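Side-chain contacts in heme utilization cystosolic carrier protein HutX (Pectobacterium carotovorum, PDB 2PH0), which probably carries heme in the cytosol as part of a bacterial heme-uptake system: residues G15-I20 with A109-K114; V31-P36 with C40-G45; D53-W58 with F134-G139. One frame throughout, in Å; residues are numbered along the deposited sequence.

Interaction 1 of 3, residues G15-I20 with A109-K114; sequences GTLEDI and AFIERK
The flat guanidinium group of Arg113 has the CD2 methyl of Leu17 over the centre of one face, 3.4 Å above its plane, while the carbonyl of Gly15 meets it at the edge. Arg113 NH2 donates to Gly15 O at 2.8 Å with an N-H...O angle of 164°, and the oxygen lies close to the guanidinium plane; NH1 adds a weak second bond to the same oxygen. NH2 also donates to Pro13 O, which helps to fix the rotation of the group. Arginine suits this place because its face can take a methyl while its rim binds backbone carbonyls. A bend at chi3 (-71°) goes with this placing of the group, the two side chains lying alongside each other and running opposite ways. Leu17 sends its other methyl, CD1, to Ile111 CD1, 4.2 Å away, tip to tip. Thr16 is the N-cap of helix 17-23: its OG1 accepts from Asp19 N at 3.2 Å, a capping bond, and donates to Asp19 OD2 at 2.7 Å. The contact thus places the start of helix 17-23 against strand 107-115, beside helix 28-33, whose Val32 touches Ile111, with strand 118-126 hydrogen-bonded to Arg113 through Thr120.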
ATOM      1  N   GLY B  15       1.870  19.146  10.180  1.00 30.66           N
ATOM      2  CA  GLY B  15       0.938  18.534   9.249  1.00 30.25           C
ATOM      3  C   GLY B  15       1.670  17.396   8.568  1.00 30.33           C
ATOM      4  O   GLY B  15       2.709  16.971   9.059  1.00 24.34           O
ATOM      5  N   THR B  16       1.142  16.887   7.459  1.00 28.78           N
ATOM      6  CA  THR B  16       1.821  15.808   6.753  1.00 24.77           C
ATOM      7  C   THR B  16       2.903  16.422   5.882  1.00 24.10           C
ATOM      8  O   THR B  16       2.744  17.533   5.365  1.00 20.66           O
ATOM      9  CB  THR B  16       0.874  15.028   5.826  1.00 27.71           C
ATOM     10  OG1 THR B  16       0.389  15.906   4.802  1.00 24.66           O
ATOM     11  CG2 THR B  16      -0.288  14.450   6.612  1.00 30.31           C
ATOM     12  N   LEU B  17       4.005  15.703   5.717  1.00 21.02           N
ATOM     13  CA  LEU B  17       5.085  16.202   4.890  1.00 21.09           C
ATOM     14  C   LEU B  17       4.625  16.135   3.438  1.00 24.51           C
ATOM     15  O   LEU B  17       5.156  16.831   2.568  1.00 24.37           O
ATOM     16  CB  LEU B  17       6.347  15.359   5.110  1.00 22.84           C
ATOM     17  CG  LEU B  17       6.900  15.405   6.543  1.00 20.66           C
ATOM     18  CD1 LEU B  17       8.137  14.534   6.651  1.00 25.41           C
ATOM     19  CD2 LEU B  17       7.233  16.847   6.923  1.00 26.56           C
ATOM     20  N   GLU B  18       3.624  15.294   3.182  1.00 27.42           N
ATOM     21  CA  GLU B  18       3.087  15.158   1.833  1.00 26.19           C
ATOM     22  C   GLU B  18       2.497  16.471   1.350  1.00 27.62           C
ATOM     23  O   GLU B  18       2.684  16.850   0.192  1.00 24.40           O
ATOM     24  CB  GLU B  18       1.998  14.084   1.775  1.00 28.55           C
ATOM     25  CG  GLU B  18       2.506  12.666   1.630  1.00 25.98           C
ATOM     26  CD  GLU B  18       2.955  12.062   2.937  1.00 25.46           C
ATOM     27  OE1 GLU B  18       2.830  12.731   3.993  1.00 26.82           O
ATOM     28  OE2 GLU B  18       3.436  10.911   2.904  1.00 25.51           O
ATOM     29  N   ASP B  19       1.776  17.159   2.230  1.00 27.06           N
ATOM     30  CA  ASP B  19       1.168  18.435   1.865  1.00 28.67           C
ATOM     31  C   ASP B  19       2.223  19.511   1.642  1.00 26.57           C
ATOM     32  O   ASP B  19       2.043  20.411   0.826  1.00 24.80           O
ATOM     33  CB  ASP B  19       0.170  18.889   2.934  1.00 30.53           C
ATOM     34  CG  ASP B  19      -1.043  17.978   3.023  1.00 38.97           C
ATOM     35  OD1 ASP B  19      -1.504  17.498   1.964  1.00 37.49           O
ATOM     36  OD2 ASP B  19      -1.541  17.751   4.146  1.00 44.59           O
ATOM     37  N   ILE B  20       3.331  19.413   2.362  1.00 23.65           N
ATOM     38  CA  ILE B  20       4.402  20.380   2.203  1.00 19.35           C
ATOM     39  C   ILE B  20       5.064  20.162   0.852  1.00 24.10           C
ATOM     40  O   ILE B  20       5.448  21.115   0.181  1.00 25.35           O
ATOM     41  CB  ILE B  20       5.440  20.246   3.335  1.00 25.58           C
ATOM     42  CG1 ILE B  20       4.778  20.598   4.672  1.00 23.90           C
ATOM     43  CG2 ILE B  20       6.629  21.157   3.064  1.00 18.79           C
ATOM     44  CD1 ILE B  20       5.627  20.302   5.893  1.00 25.00           C
ATOM     45  N   ALA B 109      14.855   7.131   5.276  1.00 14.71           N
ATOM     46  CA  ALA B 109      14.927   8.219   6.244  1.00 14.37           C
ATOM     47  C   ALA B 109      14.344   7.827   7.588  1.00 14.12           C
ATOM     48  O   ALA B 109      13.301   7.166   7.664  1.00 12.30           O
ATOM     49  CB  ALA B 109      14.191   9.459   5.706  1.00 10.56           C
ATOM     50  N   PHE B 110      15.038   8.235   8.650  1.00 11.06           N
ATOM     51  CA  PHE B 110      14.599   8.001  10.015  1.00 11.92           C
ATOM     52  C   PHE B 110      14.172   9.391  10.488  1.00 14.59           C
ATOM     53  O   PHE B 110      14.995  10.291  10.653  1.00 12.51           O
ATOM     54  CB  PHE B 110      15.748   7.450  10.864  1.00 14.85           C
ATOM     55  CG  PHE B 110      16.112   6.024  10.538  1.00 15.25           C
ATOM     56  CD1 PHE B 110      16.863   5.717   9.407  1.00 19.12           C
ATOM     57  CD2 PHE B 110      15.691   4.988  11.361  1.00 14.40           C
ATOM     58  CE1 PHE B 110      17.188   4.385   9.107  1.00 19.27           C
ATOM     59  CE2 PHE B 110      16.010   3.659  11.069  1.00 15.95           C
ATOM     60  CZ  PHE B 110      16.760   3.362   9.939  1.00 16.81           C
ATOM     61  N   ILE B 111      12.870   9.560  10.685  1.00 11.43           N
ATOM     62  CA  ILE B 111      12.311  10.854  11.051  1.00 12.23           C
ATOM     63  C   ILE B 111      11.676  10.881  12.425  1.00 17.50           C
ATOM     64  O   ILE B 111      10.844  10.039  12.745  1.00 13.78           O
ATOM     65  CB  ILE B 111      11.225  11.261  10.029  1.00 16.13           C
ATOM     66  CG1 ILE B 111      11.786  11.174   8.607  1.00 17.14           C
ATOM     67  CG2 ILE B 111      10.717  12.661  10.324  1.00 14.89           C
ATOM     68  CD1 ILE B 111      10.752  11.413   7.529  1.00 11.83           C
ATOM     69  N   GLU B 112      12.069  11.860  13.234  1.00 15.74           N
ATOM     70  CA  GLU B 112      11.485  12.027  14.554  1.00 13.85           C
ATOM     71  C   GLU B 112      10.909  13.441  14.546  1.00 16.70           C
ATOM     72  O   GLU B 112      11.652  14.417  14.562  1.00 19.80           O
ATOM     73  CB  GLU B 112      12.547  11.869  15.644  1.00 19.43           C
ATOM     74  CG  GLU B 112      13.060  10.440  15.780  1.00 16.68           C
ATOM     75  CD  GLU B 112      14.093  10.263  16.891  1.00 25.18           C
ATOM     76  OE1 GLU B 112      15.249  10.709  16.727  1.00 30.81           O
ATOM     77  OE2 GLU B 112      13.744   9.674  17.931  1.00 32.46           O
ATOM     78  N   ARG B 113       9.588  13.542  14.481  1.00 15.51           N
ATOM     79  CA  ARG B 113       8.935  14.850  14.444  1.00 21.05           C
ATOM     80  C   ARG B 113       7.538  14.776  15.044  1.00 22.77           C
ATOM     81  O   ARG B 113       7.006  13.695  15.276  1.00 22.15           O
ATOM     82  CB  ARG B 113       8.838  15.342  12.993  1.00 19.90           C
ATOM     83  CG  ARG B 113       8.014  14.424  12.093  1.00 26.70           C
ATOM     84  CD  ARG B 113       8.015  14.901  10.649  1.00 34.16           C
ATOM     85  NE  ARG B 113       7.233  16.119  10.460  1.00 23.48           N
ATOM     86  CZ  ARG B 113       5.939  16.141  10.160  1.00 30.27           C
ATOM     87  NH1 ARG B 113       5.266  15.006  10.007  1.00 22.99           N
ATOM     88  NH2 ARG B 113       5.317  17.300  10.012  1.00 23.97           N
ATOM     89  N   LYS B 114       6.940  15.930  15.305  1.00 26.05           N
ATOM     90  CA  LYS B 114       5.596  15.935  15.855  1.00 24.71           C
ATOM     91  C   LYS B 114       4.546  15.936  14.755  1.00 27.49           C
ATOM     92  O   LYS B 114       4.750  16.504  13.688  1.00 29.66           O
ATOM     93  CB  LYS B 114       5.384  17.153  16.755  1.00 31.66           C
ATOM     94  CG  LYS B 114       5.980  17.016  18.141  1.00 38.52           C
ATOM     95  CD  LYS B 114       5.605  18.202  19.013  1.00 42.66           C
ATOM     96  CE  LYS B 114       5.948  17.934  20.463  1.00 46.72           C
ATOM     97  NZ  LYS B 114       5.226  16.726  20.956  1.00 44.29           N
TER

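Interaction 2 of 3, residues V31-P36 with C40-G45; sequences VVEALP and CTLATG
Val32 lays its CG1 methyl against two residues of the strand at once, Cys40 and Leu42, whose side chains both set out toward segment 31-36. Its closer neighbour is sulfur: Val32 CG1 lies 3.6 Å from Cys40 SG. Chi1 of Val32 (172°) sets CG1 anti to the backbone N, on the side of the strand, while CG2 turns to Ile111. The same methyl CG1 is 3.9 Å from Leu42 CD2, and the two side chains cross obliquely. Leu42 also has its CD1 4.0 Å from Glu33 CA, and its two branches thus divide between Val32 and the backbone of Glu33. A branched leucine serves well here, while Glu33, whose side chain starts away from the strand, meets Leu42 CD1 with its CA and, more loosely, its CG, and can keep its charge at the exposed surface. The arrangement is a helix-to-strand connection: after helix 28-33 the chain runs through Leu35 and Pro36 and returns as strand 40-44, an outermost strand of the antiparallel sheet within this chain, paired with strand 107-115. Val32, Leu35 and Leu42 all touch that neighbouring strand too, through Ala109 and Ile111. Leu35 CB comes to 3.9 Å from Cys40 CB, and Leu35 CD1 to 4.0 Å from the same atom. Cysteine is small and apolar enough to fit against both Val32 and Leu35, with SG anti to its backbone N (chi1 -179°) and directed at the valine. Pro36 O stands 3.1 Å from Cys40 N where the strand begins.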
ATOM      1  N   VAL B  31      11.424  17.134   0.442  1.00 18.38           N
ATOM      2  CA  VAL B  31      11.028  17.717   1.715  1.00 18.69           C
ATOM      3  C   VAL B  31      11.801  17.083   2.870  1.00 22.98           C
ATOM      4  O   VAL B  31      12.325  17.786   3.727  1.00 18.44           O
ATOM      5  CB  VAL B  31       9.514  17.534   1.962  1.00 20.53           C
ATOM      6  CG1 VAL B  31       9.127  18.119   3.299  1.00 18.50           C
ATOM      7  CG2 VAL B  31       8.731  18.204   0.847  1.00 26.48           C
ATOM      8  N   VAL B  32      11.885  15.754   2.882  1.00 17.68           N
ATOM      9  CA  VAL B  32      12.590  15.046   3.949  1.00 16.57           C
ATOM     10  C   VAL B  32      14.073  15.390   4.006  1.00 21.43           C
ATOM     11  O   VAL B  32      14.650  15.542   5.089  1.00 18.54           O
ATOM     12  CB  VAL B  32      12.396  13.526   3.792  1.00 19.41           C
ATOM     13  CG1 VAL B  32      13.274  12.760   4.772  1.00 16.36           C
ATOM     14  CG2 VAL B  32      10.928  13.193   4.027  1.00 14.99           C
ATOM     15  N   GLU B  33      14.674  15.522   2.829  1.00 15.10           N
ATOM     16  CA  GLU B  33      16.085  15.854   2.676  1.00 22.45           C
ATOM     17  C   GLU B  33      16.373  17.245   3.238  1.00 22.66           C
ATOM     18  O   GLU B  33      17.511  17.561   3.602  1.00 22.33           O
ATOM     19  CB  GLU B  33      16.428  15.798   1.184  1.00 19.78           C
ATOM     20  CG  GLU B  33      17.841  16.134   0.798  1.00 27.67           C
ATOM     21  CD  GLU B  33      18.087  15.862  -0.675  1.00 30.28           C
ATOM     22  OE1 GLU B  33      17.396  16.475  -1.525  1.00 30.03           O
ATOM     23  OE2 GLU B  33      18.967  15.030  -0.982  1.00 38.98           O
ATOM     24  N   ALA B  34      15.334  18.069   3.306  1.00 19.12           N
ATOM     25  CA  ALA B  34      15.458  19.433   3.806  1.00 24.54           C
ATOM     26  C   ALA B  34      15.147  19.581   5.293  1.00 22.49           C
ATOM     27  O   ALA B  34      15.274  20.672   5.847  1.00 21.49           O
ATOM     28  CB  ALA B  34      14.554  20.352   3.006  1.00 23.97           C
ATOM     29  N   LEU B  35      14.732  18.498   5.942  1.00 16.57           N
ATOM     30  CA  LEU B  35      14.413  18.564   7.368  1.00 13.08           C
ATOM     31  C   LEU B  35      15.640  18.833   8.213  1.00 17.87           C
ATOM     32  O   LEU B  35      16.764  18.538   7.809  1.00 17.91           O
ATOM     33  CB  LEU B  35      13.794  17.249   7.859  1.00 13.25           C
ATOM     34  CG  LEU B  35      12.352  16.929   7.476  1.00 17.72           C
ATOM     35  CD1 LEU B  35      12.106  15.423   7.620  1.00 14.04           C
ATOM     36  CD2 LEU B  35      11.405  17.738   8.351  1.00 22.99           C
ATOM     37  N   PRO B  36      15.438  19.432   9.395  1.00 14.22           N
ATOM     38  CA  PRO B  36      16.552  19.722  10.303  1.00 18.39           C
ATOM     39  C   PRO B  36      17.193  18.376  10.633  1.00 17.24           C
ATOM     40  O   PRO B  36      16.478  17.390  10.839  1.00 21.68           O
ATOM     41  CB  PRO B  36      15.850  20.320  11.512  1.00 16.13           C
ATOM     42  CG  PRO B  36      14.719  21.080  10.886  1.00 16.80           C
ATOM     43  CD  PRO B  36      14.197  20.080   9.859  1.00 15.98           C
ATOM     44  N   CYS B  40      15.980  14.327  11.330  1.00 14.86           N
ATOM     45  CA  CYS B  40      16.135  13.365  10.252  1.00 14.52           C
ATOM     46  C   CYS B  40      17.548  12.880   9.973  1.00 19.75           C
ATOM     47  O   CYS B  40      18.510  13.658   9.957  1.00 17.64           O
ATOM     48  CB  CYS B  40      15.527  13.959   8.975  1.00 16.92           C
ATOM     49  SG  CYS B  40      15.583  12.891   7.512  1.00 19.14           S
ATOM     50  N   THR B  41      17.645  11.568   9.769  1.00 15.90           N
ATOM     51  CA  THR B  41      18.889  10.894   9.437  1.00 17.96           C
ATOM     52  C   THR B  41      18.588  10.153   8.137  1.00 21.03           C
ATOM     53  O   THR B  41      17.633   9.375   8.078  1.00 15.55           O
ATOM     54  CB  THR B  41      19.278   9.865  10.506  1.00 20.45           C
ATOM     55  OG1 THR B  41      19.337  10.506  11.783  1.00 17.64           O
ATOM     56  CG2 THR B  41      20.638   9.266  10.190  1.00 25.51           C
ATOM     57  N   LEU B  42      19.389  10.401   7.105  1.00 15.72           N
ATOM     58  CA  LEU B  42      19.191   9.757   5.805  1.00 18.82           C
ATOM     59  C   LEU B  42      20.182   8.630   5.534  1.00 23.24           C
ATOM     60  O   LEU B  42      21.301   8.631   6.038  1.00 22.47           O
ATOM     61  CB  LEU B  42      19.304  10.800   4.693  1.00 20.91           C
ATOM     62  CG  LEU B  42      18.349  11.992   4.796  1.00 28.35           C
ATOM     63  CD1 LEU B  42      18.793  13.089   3.844  1.00 36.19           C
ATOM     64  CD2 LEU B  42      16.930  11.541   4.482  1.00 33.36           C
ATOM     65  N   ALA B  43      19.761   7.670   4.722  1.00 21.49           N
ATOM     66  CA  ALA B  43      20.608   6.543   4.358  1.00 21.99           C
ATOM     67  C   ALA B  43      20.293   6.170   2.914  1.00 20.70           C
ATOM     68  O   ALA B  43      19.249   6.553   2.388  1.00 21.74           O
ATOM     69  CB  ALA B  43      20.342   5.358   5.292  1.00 19.93           C
ATOM     70  N   THR B  44      21.204   5.456   2.259  1.00 23.30           N
ATOM     71  CA  THR B  44      20.974   5.057   0.874  1.00 25.45           C
ATOM     72  C   THR B  44      20.106   3.807   0.847  1.00 22.48           C
ATOM     73  O   THR B  44      20.055   3.053   1.821  1.00 25.06           O
ATOM     74  CB  THR B  44      22.295   4.749   0.135  1.00 24.05           C
ATOM     75  OG1 THR B  44      23.004   3.723   0.838  1.00 29.82           O
ATOM     76  CG2 THR B  44      23.160   6.002   0.035  1.00 33.79           C
ATOM     77  N   GLY B  45      19.433   3.589  -0.275  1.00 19.99           N
ATOM     78  CA  GLY B  45      18.568   2.430  -0.401  1.00 21.86           C
ATOM     79  C   GLY B  45      19.308   1.115  -0.296  1.00 24.93           C
ATOM     80  O   GLY B  45      18.694   0.070  -0.098  1.00 24.65           O
TER

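Interaction 3 of 3, residues D53-W58 with F134-G139; sequences DTIATW and FKIFLG
Ile136 is the first residue of segment 134-139 to reach segment 53-58, and it meets Ile55 tip to tip. The two CD1 methyls are 3.7 Å apart, and the CG2 methyls also face each other, Ile55 CG2 lying 4.0 Å from Ile136 CG2. Matching chi1 angles, -57° in Ile55 and -60° in Ile136, put CG2 anti to the backbone N in both, which goes with the CG2 contact, while an extended chi2 carries each CD1 outward to the other. Such beta-branched, wholly apolar side chains suit a buried place between a helix and a sheet. Here the C-terminal end of helix 48-55 packs on strand 132-137 of the antiparallel sheet, and Leu78 touches both isoleucines. Two residues on, Leu138 approaches Trp58: its CD2 methyl is 3.9 Å from both Trp58 CE3 and Trp58 CZ3, meeting the six-membered part of the indole obliquely. A type I beta turn from Ile55 to Trp58, closed by the 2.9 Å bond from Trp58 N to Ile55 O, folds the indole back so that one face covers Ile55 CA. Tryptophan is wide enough to span from this turn to Leu138 and, at the same time, to Ala153 and Leu157 of helix 148-160. Phe154 and Gln150 of that helix touch Leu138.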
ATOM      1  N   ASP B  53      15.432  -6.122   8.233  1.00 24.74           N
ATOM      2  CA  ASP B  53      15.667  -7.231   9.153  1.00 25.89           C
ATOM      3  C   ASP B  53      15.644  -6.763  10.604  1.00 25.70           C
ATOM      4  O   ASP B  53      15.087  -7.435  11.471  1.00 25.91           O
ATOM      5  CB  ASP B  53      17.008  -7.912   8.855  1.00 30.34           C
ATOM      6  CG  ASP B  53      16.962  -8.762   7.598  1.00 35.80           C
ATOM      7  OD1 ASP B  53      16.036  -9.590   7.483  1.00 41.90           O
ATOM      8  OD2 ASP B  53      17.850  -8.612   6.735  1.00 37.57           O
ATOM      9  N   THR B  54      16.244  -5.604  10.856  1.00 27.99           N
ATOM     10  CA  THR B  54      16.290  -5.045  12.204  1.00 24.36           C
ATOM     11  C   THR B  54      14.898  -4.672  12.718  1.00 21.97           C
ATOM     12  O   THR B  54      14.508  -5.071  13.817  1.00 21.26           O
ATOM     13  CB  THR B  54      17.186  -3.800  12.248  1.00 25.72           C
ATOM     14  OG1 THR B  54      18.487  -4.139  11.761  1.00 23.78           O
ATOM     15  CG2 THR B  54      17.308  -3.281  13.672  1.00 25.56           C
ATOM     16  N   ILE B  55      14.140  -3.923  11.922  1.00 17.82           N
ATOM     17  CA  ILE B  55      12.808  -3.521  12.351  1.00 14.70           C
ATOM     18  C   ILE B  55      11.964  -4.762  12.614  1.00 18.01           C
ATOM     19  O   ILE B  55      11.112  -4.772  13.508  1.00 18.28           O
ATOM     20  CB  ILE B  55      12.113  -2.617  11.295  1.00 16.39           C
ATOM     21  CG1 ILE B  55      12.968  -1.381  11.014  1.00 14.34           C
ATOM     22  CG2 ILE B  55      10.734  -2.183  11.805  1.00 16.40           C
ATOM     23  CD1 ILE B  55      12.498  -0.554   9.818  1.00 16.18           C
ATOM     24  N   ALA B  56      12.236  -5.826  11.864  1.00 21.46           N
ATOM     25  CA  ALA B  56      11.496  -7.073  12.018  1.00 21.14           C
ATOM     26  C   ALA B  56      11.680  -7.700  13.403  1.00 24.72           C
ATOM     27  O   ALA B  56      11.055  -8.713  13.717  1.00 26.98           O
ATOM     28  CB  ALA B  56      11.914  -8.059  10.938  1.00 23.79           C
ATOM     29  N   THR B  57      12.528  -7.093  14.228  1.00 23.83           N
ATOM     30  CA  THR B  57      12.779  -7.600  15.580  1.00 27.66           C
ATOM     31  C   THR B  57      12.263  -6.640  16.655  1.00 26.23           C
ATOM     32  O   THR B  57      12.439  -6.889  17.846  1.00 25.85           O
ATOM     33  CB  THR B  57      14.296  -7.812  15.845  1.00 27.81           C
ATOM     34  OG1 THR B  57      14.961  -6.543  15.904  1.00 27.18           O
ATOM     35  CG2 THR B  57      14.927  -8.639  14.742  1.00 24.39           C
ATOM     36  N   TRP B  58      11.617  -5.555  16.234  1.00 24.56           N
ATOM     37  CA  TRP B  58      11.112  -4.539  17.163  1.00 24.22           C
ATOM     38  C   TRP B  58       9.713  -4.743  17.724  1.00 22.25           C
ATOM     39  O   TRP B  58       9.236  -3.914  18.499  1.00 22.90           O
ATOM     40  CB  TRP B  58      11.146  -3.157  16.506  1.00 20.19           C
ATOM     41  CG  TRP B  58      12.506  -2.667  16.145  1.00 16.04           C
ATOM     42  CD1 TRP B  58      13.696  -3.270  16.422  1.00 21.39           C
ATOM     43  CD2 TRP B  58      12.817  -1.480  15.412  1.00 21.79           C
ATOM     44  NE1 TRP B  58      14.729  -2.536  15.904  1.00 20.91           N
ATOM     45  CE2 TRP B  58      14.219  -1.430  15.277  1.00 14.19           C
ATOM     46  CE3 TRP B  58      12.044  -0.452  14.853  1.00 14.05           C
ATOM     47  CZ2 TRP B  58      14.873  -0.393  14.603  1.00 18.85           C
ATOM     48  CZ3 TRP B  58      12.688   0.582  14.182  1.00 19.70           C
ATOM     49  CH2 TRP B  58      14.093   0.602  14.062  1.00 17.30           C
ATOM     50  N   PHE B 134       6.593   3.126   1.235  1.00 15.23           N
ATOM     51  CA  PHE B 134       5.836   2.826   2.439  1.00  9.43           C
ATOM     52  C   PHE B 134       6.563   3.447   3.622  1.00 13.77           C
ATOM     53  O   PHE B 134       7.700   3.907   3.491  1.00 12.74           O
ATOM     54  CB  PHE B 134       5.651   1.308   2.660  1.00 15.83           C
ATOM     55  CG  PHE B 134       6.896   0.495   2.451  1.00 16.67           C
ATOM     56  CD1 PHE B 134       7.203  -0.013   1.196  1.00 17.65           C
ATOM     57  CD2 PHE B 134       7.771   0.250   3.505  1.00 20.52           C
ATOM     58  CE1 PHE B 134       8.368  -0.751   0.989  1.00 22.83           C
ATOM     59  CE2 PHE B 134       8.940  -0.487   3.308  1.00 28.21           C
ATOM     60  CZ  PHE B 134       9.239  -0.986   2.048  1.00 19.73           C
ATOM     61  N   LYS B 135       5.902   3.471   4.769  1.00 12.29           N
ATOM     62  CA  LYS B 135       6.499   4.051   5.967  1.00 10.86           C
ATOM     63  C   LYS B 135       6.243   3.113   7.123  1.00 12.17           C
ATOM     64  O   LYS B 135       5.261   2.368   7.117  1.00 14.36           O
ATOM     65  CB  LYS B 135       5.845   5.390   6.297  1.00 11.44           C
ATOM     66  CG  LYS B 135       5.745   6.380   5.156  1.00 18.32           C
ATOM     67  CD  LYS B 135       5.028   7.623   5.658  1.00 21.80           C
ATOM     68  CE  LYS B 135       4.711   8.597   4.541  1.00 33.59           C
ATOM     69  NZ  LYS B 135       3.917   9.733   5.076  1.00 30.14           N
ATOM     70  N   ILE B 136       7.114   3.153   8.123  1.00  9.79           N
ATOM     71  CA  ILE B 136       6.931   2.324   9.298  1.00  8.64           C
ATOM     72  C   ILE B 136       6.961   3.249  10.518  1.00 15.80           C
ATOM     73  O   ILE B 136       7.920   3.992  10.697  1.00 13.69           O
ATOM     74  CB  ILE B 136       8.057   1.276   9.418  1.00 11.92           C
ATOM     75  CG1 ILE B 136       8.052   0.372   8.178  1.00 19.66           C
ATOM     76  CG2 ILE B 136       7.858   0.433  10.673  1.00 14.65           C
ATOM     77  CD1 ILE B 136       9.202  -0.604   8.129  1.00 24.27           C
ATOM     78  N   PHE B 137       5.905   3.222  11.330  1.00 13.24           N
ATOM     79  CA  PHE B 137       5.837   4.067  12.531  1.00 15.33           C
ATOM     80  C   PHE B 137       5.938   3.248  13.808  1.00 17.90           C
ATOM     81  O   PHE B 137       5.376   2.158  13.896  1.00 15.09           O
ATOM     82  CB  PHE B 137       4.521   4.856  12.580  1.00 11.76           C
ATOM     83  CG  PHE B 137       4.441   5.977  11.590  1.00 17.75           C
ATOM     84  CD1 PHE B 137       4.137   5.730  10.257  1.00 19.87           C
ATOM     85  CD2 PHE B 137       4.674   7.289  11.990  1.00 18.62           C
ATOM     86  CE1 PHE B 137       4.061   6.777   9.338  1.00 17.21           C
ATOM     87  CE2 PHE B 137       4.601   8.339  11.075  1.00 17.19           C
ATOM     88  CZ  PHE B 137       4.294   8.081   9.748  1.00 20.93           C
ATOM     89  N   LEU B 138       6.637   3.791  14.803  1.00 17.29           N
ATOM     90  CA  LEU B 138       6.790   3.132  16.090  1.00 15.72           C
ATOM     91  C   LEU B 138       5.482   3.246  16.855  1.00 17.90           C
ATOM     92  O   LEU B 138       4.717   4.190  16.636  1.00 17.05           O
ATOM     93  CB  LEU B 138       7.900   3.799  16.911  1.00 13.61           C
ATOM     94  CG  LEU B 138       9.291   3.894  16.282  1.00 14.23           C
ATOM     95  CD1 LEU B 138      10.282   4.363  17.339  1.00 12.40           C
ATOM     96  CD2 LEU B 138       9.714   2.535  15.742  1.00 19.12           C
ATOM     97  N   GLY B 139       5.241   2.285  17.748  1.00 20.08           N
ATOM     98  CA  GLY B 139       4.030   2.263  18.554  1.00 20.39           C
ATOM     99  C   GLY B 139       4.152   3.074  19.835  1.00 19.82           C
ATOM    100  O   GLY B 139       5.214   3.624  20.125  1.00 16.61           O
TER

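In the fold
All three contacts rest on the six-stranded antiparallel sheet. Interactions 1 and 2 are neighbours, their centres about 10 Å apart: strands 107-115 and 40-44 pair side by side, with a probable backbone hydrogen bond from Phe110 N to Thr41 O, and helix 28-33 is the next helix after 17-23. Interaction 2 is made wholly by residues that lie between the two segments of interaction 1. Interaction 3 lies about 17 Å, centre to centre, from each, across the chain's centre; its first segment also falls between those of interaction 1, its second beyond them, and the Glu18–Lys135 salt bridge ties the two contacts together. The N-terminal helices and helix 48-55 thus pack on different parts of one sheet.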